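Local atomic coordinates of citryl-spermidine/3,4-dihydroxybenzoyl-citryl-spermidine:spermidine ligase (Bacillus anthracis, PDB entry 3TO3), a protein that catalyses the ATP-dependent condensation of spermidine with citryl-spermidine intermediates, a step in the biosynthesis of petrobactin, a siderophore for iron acquisition and virulence. Residues 71-76 against 524-529; 75-80 against 534-539; 542-547 against 594-599. All coordinates share one frame; numbering follows the deposited sequence. Where two conformers were deposited one is given.

The three contacts form a row on one side of the chain's centre. Contacts 1 and 2 have centres about 10 Å apart, contacts 2 and 3 about 12 Å, and contacts 1 and 3 about 22 Å. Contact 1 joins the end of strand 65-74 to helix 502-528. Contact 2 sets the turn that follows this strand against helix 532-547, and it shares R75 and I76 with contact 1. Contact 3 lies further along helix 532-547, where helix 591-600 packs beside it. An early antiparallel sheet and the C-terminal helix thus meet on the same pair of consecutive helices, 502-528 and 532-547.

Contact 1 of 3, residues 71-76 against 524-529; sequences YGRERI and LADKYE
A salt-bridge network ties the end of strand 65-74 and the residue just beyond it to the last turn of helix 502-528, with the carboxylate of D526 shared between R73 and R75. Each oxygen takes one arginine. R73 NH1 lies 3.0 Å from D526 OD1, with an N-H...O angle of 157°, and R75 NH2 lies 2.7 Å from D526 OD2, with an angle of 149°. OD2 uses its syn lone pair, and OD1 is met on its syn side, 18° out of the carboxylate plane. Each guanidinium presents an edge, yet neither is coplanar with the acid: both planes are steeply inclined to the carboxylate.

The two arginines also overlap one another, R73 NH1 standing 3.5 Å above the centre of the R75 guanidinium. Such close like charges are probably offset by D526 together with D84, which binds R73 NE, and E532, which binds R75 NH1. R75 reaches the acid through a folded chain, its CG beside the backbone N and further bends at chi2 and chi3. A525, one residue before the acid, adds a methyl group at the edge of the R75 guanidinium, CB to NH1 4.2 Å.

D526 lies about 10 Å, side chain to side chain, from the ATP-binding Y391. On the strand side S82, whose backbone pairs with R73, also receives R75 NE through its hydroxyl; on the helix side, E532 at the start of helix 532-547 extends the network to the next helix.

Contact 2 of 3, residues 75-80 against 534-539; sequences RITFGR and SFWMIV. With EDO (1,2-ethanediol), chain H.
One hydrogen bond and one aromatic pair bring the turn between strands 65-74 and 81-83 against helix 532-547. The polar link runs from W536 NE1 to T77 OG1, 2.9 Å long with an N-H...O angle of 160°. The oxygen sits at the indole edge, near the ring plane, so the buried N-H has a well-aimed acceptor. The hydroxyl's stronger partner is E532 OE1, at the start of the same helix as W536. With OG1 beside the backbone N (chi1 -72°), the methyl T77 CG2 comes to 3.9 Å from W536 CZ2. S534 OG makes a weak hydrogen bond, 3.3 Å, to O1 of an ethanediol probably from the crystallisation liquor.

In an offset edge-to-face pair, F78 turns its edge toward the six-membered ring of W536, with centroids 5.7 Å apart and planes at 86°; the nearest carbons, F78 CE2 and W536 CZ2, are 4.0 Å apart. F78 lies at the second position of a type I' turn from T77 to R80.

F535 packs over one face of the indole. Around the pair, P591 of helix 591-600 touches both F78 and W536, while F522 of helix 502-528 borders T77 and F513 meets W536 edge-to-face.

Contact 3 of 3, residues 542-547 against 594-599; sequences EIENHF and RARQLN
R596 NH1 is gripped within its own helix by N599 OD1, at 2.8 Å, while the carboxylate of E544 approaches it from the neighbouring helix. The donor stands nearly on the C=O axis of N599, at a C=O...N angle of 178°, though the N-H...O angle of 131° marks a bent bond. The oxygen is also tilted from the guanidinium plane. This i to i+3 bond from R596 to N599 probably helps to limit the rotation of the guanidinium, one face of which meets E544.

Across the helices the meeting is face to face. The carboxylate and guanidinium planes are just 12° apart, and E544 OE2 stands 3.7 Å above the centre of the R596 group. The closest pair of atoms is E544 CD and R596 NH1, at 3.5 Å. A long salt bridge of 3.7 Å joins E544 OE1 to R596 NH1, but the oxygen lies well out of the guanidinium plane and no N-H is aimed at it. The attraction therefore rests on charge and stacking, without a hydrogen bond.

R596 reaches the overlap with CG anti to the backbone N and a bend at chi2, whereas E544 bends at its own chi2; the two side chains cross at about a right angle. E544 CG also comes to 4.2 Å from N599 OD1. The stronger polar bond of the glutamate is the one that E544 OE2 makes with the hydroxyl of Y563, a residue that the side chains of I543 and R596 also touch.

The contact is a surface one, away from the ATP site. It bridges the C-terminal part of helix 532-547 and helix 591-600, with A595 packing on M537 and V540 alongside and F557 of helix 554-560 lying against I543 and E544.

Contact 1 of 3, residues 71-76 against 524-529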
loop_
_atom_site.group_PDB
_atom_site.type_symbol
_atom_site.label_atom_id
_atom_site.label_comp_id
_atom_site.label_asym_id
_atom_site.label_seq_id
_atom_site.Cartn_x
_atom_site.Cartn_y
_atom_site.Cartn_z
ATOM N N TYR B 71 18.154 31.213 6.285
ATOM C CA TYR B 71 19.568 31.514 6.253
ATOM C C TYR B 71 20.382 30.209 6.214
ATOM O O TYR B 71 20.028 29.221 6.851
ATOM C CB TYR B 71 19.961 32.338 7.482
ATOM C CG TYR B 71 19.614 33.820 7.386
ATOM C CD1 TYR B 71 18.457 34.333 7.977
ATOM C CD2 TYR B 71 20.444 34.705 6.714
ATOM C CE1 TYR B 71 18.139 35.697 7.894
ATOM C CE2 TYR B 71 20.141 36.070 6.627
ATOM C CZ TYR B 71 18.981 36.557 7.213
ATOM O OH TYR B 71 18.687 37.921 7.146
ATOM N N GLY B 72 21.474 30.208 5.464
ATOM C CA GLY B 72 22.371 29.074 5.476
ATOM C C GLY B 72 23.695 29.393 4.835
ATOM O O GLY B 72 24.016 30.543 4.605
ATOM N N ARG B 73 24.462 28.354 4.535
ATOM C CA ARG B 73 25.809 28.506 4.037
ATOM C C ARG B 73 26.040 27.539 2.882
ATOM O O ARG B 73 25.418 26.471 2.818
ATOM C CB ARG B 73 26.800 28.143 5.146
ATOM C CG ARG B 73 26.807 29.045 6.370
ATOM C CD ARG B 73 27.622 28.414 7.530
ATOM N NE ARG B 73 26.840 27.356 8.183
ATOM C CZ ARG B 73 27.341 26.391 8.950
ATOM N NH1 ARG B 73 28.660 26.283 9.172
ATOM N NH2 ARG B 73 26.514 25.519 9.492
ATOM N N GLU B 74 26.976 27.898 2.007
ATOM C CA GLU B 74 27.531 26.976 1.037
ATOM C C GLU B 74 28.943 26.585 1.495
ATOM O O GLU B 74 29.818 27.443 1.635
ATOM C CB GLU B 74 27.581 27.633 -0.326
ATOM C CG GLU B 74 27.928 26.701 -1.458
ATOM C CD GLU B 74 27.692 27.339 -2.832
ATOM O OE1 GLU B 74 26.870 26.810 -3.632
ATOM O OE2 GLU B 74 28.326 28.380 -3.107
ATOM N N ARG B 75 29.173 25.290 1.711
ATOM C CA ARG B 75 30.371 24.845 2.442
ATOM C C ARG B 75 31.468 24.371 1.529
ATOM O O ARG B 75 31.182 23.795 0.478
ATOM C CB ARG B 75 30.003 23.666 3.296
ATOM C CG ARG B 75 28.820 23.916 4.111
ATOM C CD ARG B 75 29.346 24.351 5.429
ATOM N NE ARG B 75 28.581 23.639 6.413
ATOM C CZ ARG B 75 29.044 23.211 7.568
ATOM N NH1 ARG B 75 30.317 23.406 7.914
ATOM N NH2 ARG B 75 28.199 22.567 8.360
ATOM N N ILE B 76 32.724 24.575 1.926
ATOM C CA ILE B 76 33.823 24.133 1.085
ATOM C C ILE B 76 33.811 22.614 0.922
ATOM O O ILE B 76 34.431 22.093 -0.020
ATOM C CB ILE B 76 35.218 24.605 1.570
ATOM C CG1 ILE B 76 35.727 23.691 2.666
ATOM C CG2 ILE B 76 35.194 26.038 2.047
ATOM C CD1 ILE B 76 37.193 23.677 2.741
ATOM N N LEU B 524 32.915 18.226 13.133
ATOM C CA LEU B 524 34.112 18.779 13.719
ATOM C C LEU B 524 34.103 20.306 13.614
ATOM O O LEU B 524 34.389 20.986 14.601
ATOM C CB LEU B 524 35.370 18.152 13.104
ATOM C CG LEU B 524 35.547 16.653 13.379
ATOM C CD1 LEU B 524 36.867 16.187 12.806
ATOM C CD2 LEU B 524 35.444 16.278 14.891
ATOM N N ALA B 525 33.769 20.838 12.431
ATOM C CA ALA B 525 33.661 22.300 12.253
ATOM C C ALA B 525 32.626 22.961 13.182
ATOM O O ALA B 525 32.904 23.981 13.830
ATOM C CB ALA B 525 33.348 22.675 10.801
ATOM N N ASP B 526 31.423 22.408 13.234
ATOM C CA ASP B 526 30.391 23.130 13.957
ATOM C C ASP B 526 30.442 22.945 15.468
ATOM O O ASP B 526 30.053 23.823 16.202
ATOM C CB ASP B 526 29.014 22.867 13.347
ATOM C CG ASP B 526 28.954 23.275 11.854
ATOM O OD1 ASP B 526 29.289 24.441 11.514
ATOM O OD2 ASP B 526 28.607 22.414 11.022
ATOM N N LYS B 527 30.857 21.773 15.918
ATOM C CA LYS B 527 31.044 21.510 17.335
ATOM C C LYS B 527 32.379 21.911 17.978
ATOM O O LYS B 527 32.436 22.254 19.159
ATOM C CB LYS B 527 30.729 20.045 17.636
ATOM C CG LYS B 527 29.317 19.639 17.180
ATOM C CD LYS B 527 28.275 20.506 17.864
ATOM C CE LYS B 527 26.956 19.764 17.901
ATOM N NZ LYS B 527 25.827 20.535 18.515
ATOM N N TYR B 528 33.454 21.630 17.277
ATOM C CA TYR B 528 34.789 21.942 17.748
ATOM C C TYR B 528 35.544 23.092 17.097
ATOM O O TYR B 528 36.699 23.337 17.442
ATOM C CB TYR B 528 35.620 20.663 17.863
ATOM C CG TYR B 528 34.862 19.547 18.578
ATOM C CD1 TYR B 528 34.745 19.540 19.951
ATOM C CD2 TYR B 528 34.229 18.537 17.876
ATOM C CE1 TYR B 528 34.047 18.536 20.620
ATOM C CE2 TYR B 528 33.519 17.517 18.538
ATOM C CZ TYR B 528 33.444 17.531 19.912
ATOM O OH TYR B 528 32.764 16.559 20.609
ATOM N N GLU B 529 34.954 23.740 16.099
ATOM C CA GLU B 529 35.683 24.801 15.389
ATOM C C GLU B 529 36.912 24.265 14.675
ATOM O O GLU B 529 37.869 24.992 14.444
ATOM C CB GLU B 529 36.155 25.911 16.339
ATOM C CG GLU B 529 35.156 26.324 17.384
ATOM C CD GLU B 529 33.827 26.700 16.782
ATOM O OE1 GLU B 529 33.777 27.715 16.045
ATOM O OE2 GLU B 529 32.834 25.976 17.038
#

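Contact 2 of 3, residues 75-80 against 534-539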
loop_
_atom_site.group_PDB
_atom_site.type_symbol
_atom_site.label_atom_id
_atom_site.label_comp_id
_atom_site.label_asym_id
_atom_site.label_seq_id
_atom_site.Cartn_x
_atom_site.Cartn_y
_atom_site.Cartn_z
ATOM N N ARG B 75 29.173 25.290 1.711
ATOM C CA ARG B 75 30.371 24.845 2.442
ATOM C C ARG B 75 31.468 24.371 1.529
ATOM O O ARG B 75 31.182 23.795 0.478
ATOM C CB ARG B 75 30.003 23.666 3.296
ATOM C CG ARG B 75 28.820 23.916 4.111
ATOM C CD ARG B 75 29.346 24.351 5.429
ATOM N NE ARG B 75 28.581 23.639 6.413
ATOM C CZ ARG B 75 29.044 23.211 7.568
ATOM N NH1 ARG B 75 30.317 23.406 7.914
ATOM N NH2 ARG B 75 28.199 22.567 8.360
ATOM N N ILE B 76 32.724 24.575 1.926
ATOM C CA ILE B 76 33.823 24.133 1.085
ATOM C C ILE B 76 33.811 22.614 0.922
ATOM O O ILE B 76 34.431 22.093 -0.020
ATOM C CB ILE B 76 35.218 24.605 1.570
ATOM C CG1 ILE B 76 35.727 23.691 2.666
ATOM C CG2 ILE B 76 35.194 26.038 2.047
ATOM C CD1 ILE B 76 37.193 23.677 2.741
ATOM N N THR B 77 33.035 21.896 1.743
ATOM C CA THR B 77 33.067 20.453 1.599
ATOM C C THR B 77 31.982 20.124 0.546
ATOM O O THR B 77 30.829 19.880 0.851
ATOM C CB THR B 77 32.689 19.817 2.993
ATOM O OG1 THR B 77 33.774 19.991 3.913
ATOM C CG2 THR B 77 32.318 18.304 2.919
ATOM N N PHE B 78 32.456 19.932 -0.682
ATOM C CA PHE B 78 31.640 19.598 -1.860
ATOM C C PHE B 78 30.541 20.560 -2.198
ATOM O O PHE B 78 29.636 20.207 -2.943
ATOM C CB PHE B 78 31.080 18.175 -1.749
ATOM C CG PHE B 78 32.152 17.153 -1.615
ATOM C CD1 PHE B 78 32.860 16.752 -2.722
ATOM C CD2 PHE B 78 32.522 16.669 -0.373
ATOM C CE1 PHE B 78 33.882 15.847 -2.620
ATOM C CE2 PHE B 78 33.556 15.751 -0.276
ATOM C CZ PHE B 78 34.233 15.355 -1.395
ATOM N N GLY B 79 30.660 21.791 -1.717
ATOM C CA GLY B 79 29.610 22.778 -1.891
ATOM C C GLY B 79 28.297 22.430 -1.219
ATOM O O GLY B 79 27.267 22.973 -1.584
ATOM N N ARG B 80 28.305 21.538 -0.232
ATOM C CA ARG B 80 27.046 21.189 0.428
ATOM C C ARG B 80 26.398 22.448 1.050
ATOM O O ARG B 80 27.081 23.391 1.474
ATOM C CB ARG B 80 27.272 20.163 1.513
ATOM C CG ARG B 80 27.799 18.830 1.068
ATOM C CD ARG B 80 26.694 17.946 0.669
ATOM N NE ARG B 80 25.709 17.740 1.725
ATOM C CZ ARG B 80 25.766 16.770 2.639
ATOM N NH1 ARG B 80 26.792 15.911 2.670
ATOM N NH2 ARG B 80 24.795 16.673 3.545
ATOM N N SER B 534 41.289 22.437 7.178
ATOM C CA SER B 534 42.232 21.584 7.931
ATOM C C SER B 534 41.859 20.103 7.822
ATOM O O SER B 534 42.725 19.248 7.642
ATOM C CB SER B 534 42.303 21.963 9.416
ATOM O OG SER B 534 42.631 23.321 9.558
ATOM N N PHE B 535 40.574 19.801 7.965
ATOM C CA PHE B 535 40.095 18.425 7.817
ATOM C C PHE B 535 40.589 17.862 6.474
ATOM O O PHE B 535 41.242 16.818 6.442
ATOM C CB PHE B 535 38.563 18.388 7.905
ATOM C CG PHE B 535 37.970 17.018 7.804
ATOM C CD1 PHE B 535 37.508 16.358 8.945
ATOM C CD2 PHE B 535 37.829 16.402 6.569
ATOM C CE1 PHE B 535 36.942 15.081 8.859
ATOM C CE2 PHE B 535 37.266 15.124 6.461
ATOM C CZ PHE B 535 36.813 14.464 7.604
ATOM N N TRP B 536 40.313 18.567 5.376
ATOM C CA TRP B 536 40.668 18.037 4.062
ATOM C C TRP B 536 42.178 18.029 3.812
ATOM O O TRP B 536 42.694 17.169 3.090
ATOM C CB TRP B 536 39.855 18.698 2.924
ATOM C CG TRP B 536 38.387 18.357 3.093
ATOM C CD1 TRP B 536 37.384 19.189 3.523
ATOM C CD2 TRP B 536 37.787 17.066 2.919
ATOM N NE1 TRP B 536 36.194 18.489 3.604
ATOM C CE2 TRP B 536 36.420 17.190 3.233
ATOM C CE3 TRP B 536 38.271 15.818 2.508
ATOM C CZ2 TRP B 536 35.540 16.116 3.147
ATOM C CZ3 TRP B 536 37.395 14.752 2.432
ATOM C CH2 TRP B 536 36.043 14.908 2.736
HETATM N N MSE B 537 42.892 18.964 4.424
HETATM C CA MSE B 537 44.335 18.955 4.297
HETATM C C MSE B 537 44.967 17.769 5.029
HETATM O O MSE B 537 46.078 17.373 4.717
HETATM C CB MSE B 537 44.947 20.279 4.767
HETATM C CG MSE B 537 44.717 21.442 3.792
HETATM SE SE MSE B 537 45.798 23.027 4.202
HETATM C CE MSE B 537 44.873 23.678 5.782
ATOM N N ILE B 538 44.267 17.210 6.006
ATOM C CA ILE B 538 44.758 16.018 6.672
ATOM C C ILE B 538 44.487 14.802 5.831
ATOM O O ILE B 538 45.306 13.888 5.754
ATOM C CB ILE B 538 44.146 15.837 8.061
ATOM C CG1 ILE B 538 44.856 16.778 9.046
ATOM C CG2 ILE B 538 44.276 14.385 8.494
ATOM C CD1 ILE B 538 44.203 16.867 10.384
ATOM N N VAL B 539 43.317 14.802 5.199
ATOM C CA VAL B 539 42.940 13.715 4.321
ATOM C C VAL B 539 43.928 13.612 3.157
ATOM O O VAL B 539 44.452 12.527 2.878
ATOM C CB VAL B 539 41.489 13.842 3.838
ATOM C CG1 VAL B 539 41.185 12.772 2.788
ATOM C CG2 VAL B 539 40.545 13.686 5.025
HETATM C C1 EDO H . 42.111 25.251 12.585
HETATM O O1 EDO H . 41.074 25.306 11.622
HETATM C C2 EDO H . 41.982 23.919 13.296
HETATM O O2 EDO H . 42.395 24.138 14.649
#

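Contact 3 of 3, residues 542-547 against 594-599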
loop_
_atom_site.group_PDB
_atom_site.type_symbol
_atom_site.label_atom_id
_atom_site.label_comp_id
_atom_site.label_asym_id
_atom_site.label_seq_id
_atom_site.Cartn_x
_atom_site.Cartn_y
_atom_site.Cartn_z
ATOM N N GLU B 542 47.426 12.231 4.364
ATOM C CA GLU B 542 47.376 10.800 4.616
ATOM C C GLU B 542 47.328 9.939 3.354
ATOM O O GLU B 542 47.964 8.882 3.297
ATOM C CB GLU B 542 46.229 10.452 5.551
ATOM C CG GLU B 542 46.426 11.089 6.874
ATOM C CD GLU B 542 47.699 10.638 7.549
ATOM O OE1 GLU B 542 48.295 9.628 7.101
ATOM O OE2 GLU B 542 48.095 11.299 8.535
ATOM N N ILE B 543 46.577 10.386 2.357
ATOM C CA ILE B 543 46.525 9.691 1.087
ATOM C C ILE B 543 47.936 9.738 0.515
ATOM O O ILE B 543 48.488 8.713 0.137
ATOM C CB ILE B 543 45.494 10.340 0.114
ATOM C CG1 ILE B 543 44.058 10.008 0.528
ATOM C CG2 ILE B 543 45.733 9.893 -1.326
ATOM C CD1 ILE B 543 42.968 10.999 -0.116
ATOM N N GLU B 544 48.530 10.928 0.476
ATOM C CA GLU B 544 49.884 11.081 -0.054
ATOM C C GLU B 544 50.896 10.213 0.692
ATOM O O GLU B 544 51.747 9.588 0.068
ATOM C CB GLU B 544 50.344 12.541 -0.031
ATOM C CG GLU B 544 49.736 13.416 -1.122
ATOM C CD GLU B 544 50.090 12.981 -2.542
ATOM O OE1 GLU B 544 51.276 12.676 -2.814
ATOM O OE2 GLU B 544 49.171 12.963 -3.395
ATOM N N ASN B 545 50.793 10.197 2.017
ATOM C CA ASN B 545 51.696 9.413 2.849
ATOM C C ASN B 545 51.647 7.914 2.481
ATOM O O ASN B 545 52.695 7.245 2.416
ATOM C CB ASN B 545 51.404 9.642 4.350
ATOM C CG ASN B 545 52.112 10.892 4.923
ATOM O OD1 ASN B 545 51.713 11.424 5.968
ATOM N ND2 ASN B 545 53.164 11.349 4.246
ATOM N N HIS B 546 50.435 7.403 2.229
ATOM C CA HIS B 546 50.229 6.002 1.852
ATOM C C HIS B 546 50.861 5.708 0.499
ATOM O O HIS B 546 51.711 4.827 0.379
ATOM C CB HIS B 546 48.748 5.633 1.771
ATOM C CG HIS B 546 48.516 4.226 1.310
ATOM N ND1 HIS B 546 48.736 3.129 2.121
ATOM C CD2 HIS B 546 48.099 3.733 0.119
ATOM C CE1 HIS B 546 48.461 2.024 1.452
ATOM N NE2 HIS B 546 48.078 2.361 0.233
ATOM N N PHE B 547 50.457 6.470 -0.513
ATOM C CA PHE B 547 50.892 6.189 -1.877
ATOM C C PHE B 547 52.355 6.493 -2.157
ATOM O O PHE B 547 52.906 6.016 -3.149
ATOM C CB PHE B 547 49.941 6.796 -2.911
ATOM C CG PHE B 547 48.651 6.073 -2.984
ATOM C CD1 PHE B 547 47.487 6.650 -2.527
ATOM C CD2 PHE B 547 48.614 4.770 -3.444
ATOM C CE1 PHE B 547 46.277 5.955 -2.561
ATOM C CE2 PHE B 547 47.412 4.062 -3.480
ATOM C CZ PHE B 547 46.252 4.648 -3.046
ATOM N N ARG B 594 41.741 21.791 -3.554
ATOM C CA ARG B 594 42.410 22.946 -2.983
ATOM C C ARG B 594 43.355 22.495 -1.880
ATOM O O ARG B 594 44.450 23.014 -1.734
ATOM C CB ARG B 594 41.413 23.972 -2.440
ATOM C CG ARG B 594 42.090 25.296 -2.058
ATOM C CD ARG B 594 41.087 26.434 -1.892
ATOM N NE ARG B 594 41.736 27.704 -1.558
ATOM C CZ ARG B 594 41.906 28.158 -0.318
ATOM N NH1 ARG B 594 42.501 29.330 -0.112
ATOM N NH2 ARG B 594 41.476 27.440 0.717
ATOM N N ALA B 595 42.926 21.507 -1.112
ATOM C CA ALA B 595 43.764 20.994 -0.063
ATOM C C ALA B 595 45.118 20.509 -0.640
ATOM O O ALA B 595 46.185 20.823 -0.098
ATOM C CB ALA B 595 43.040 19.884 0.673
ATOM N N ARG B 596 45.075 19.772 -1.751
ATOM C CA ARG B 596 46.310 19.346 -2.406
ATOM C C ARG B 596 47.155 20.531 -2.906
ATOM O O ARG B 596 48.360 20.549 -2.730
ATOM C CB ARG B 596 46.022 18.371 -3.541
ATOM C CG ARG B 596 47.233 18.061 -4.398
ATOM C CD ARG B 596 48.198 17.121 -3.727
ATOM N NE ARG B 596 49.267 16.750 -4.649
ATOM C CZ ARG B 596 50.494 16.407 -4.280
ATOM N NH1 ARG B 596 50.819 16.383 -2.999
ATOM N NH2 ARG B 596 51.395 16.100 -5.196
ATOM N N GLN B 597 46.516 21.523 -3.509
ATOM C CA GLN B 597 47.200 22.750 -3.883
ATOM C C GLN B 597 48.009 23.295 -2.719
ATOM O O GLN B 597 49.160 23.714 -2.890
ATOM C CB GLN B 597 46.181 23.803 -4.284
ATOM C CG GLN B 597 45.325 23.409 -5.453
ATOM C CD GLN B 597 46.073 23.528 -6.749
ATOM O OE1 GLN B 597 46.996 22.755 -7.026
ATOM N NE2 GLN B 597 45.691 24.513 -7.557
ATOM N N LEU B 598 47.402 23.303 -1.536
ATOM C CA LEU B 598 48.063 23.857 -0.363
ATOM C C LEU B 598 49.132 22.916 0.206
ATOM O O LEU B 598 50.241 23.354 0.507
ATOM C CB LEU B 598 47.036 24.254 0.687
ATOM C CG LEU B 598 46.106 25.355 0.183
ATOM C CD1 LEU B 598 44.793 25.384 0.965
ATOM C CD2 LEU B 598 46.814 26.707 0.236
ATOM N N ASN B 599 48.802 21.630 0.321
ATOM C CA ASN B 599 49.765 20.598 0.711
ATOM C C ASN B 599 51.028 20.702 -0.164
ATOM O O ASN B 599 52.138 20.475 0.297
ATOM C CB ASN B 599 49.091 19.193 0.686
ATOM C CG ASN B 599 50.099 18.006 0.575
ATOM O OD1 ASN B 599 50.352 17.490 -0.516
ATOM N ND2 ASN B 599 50.626 17.555 1.709
#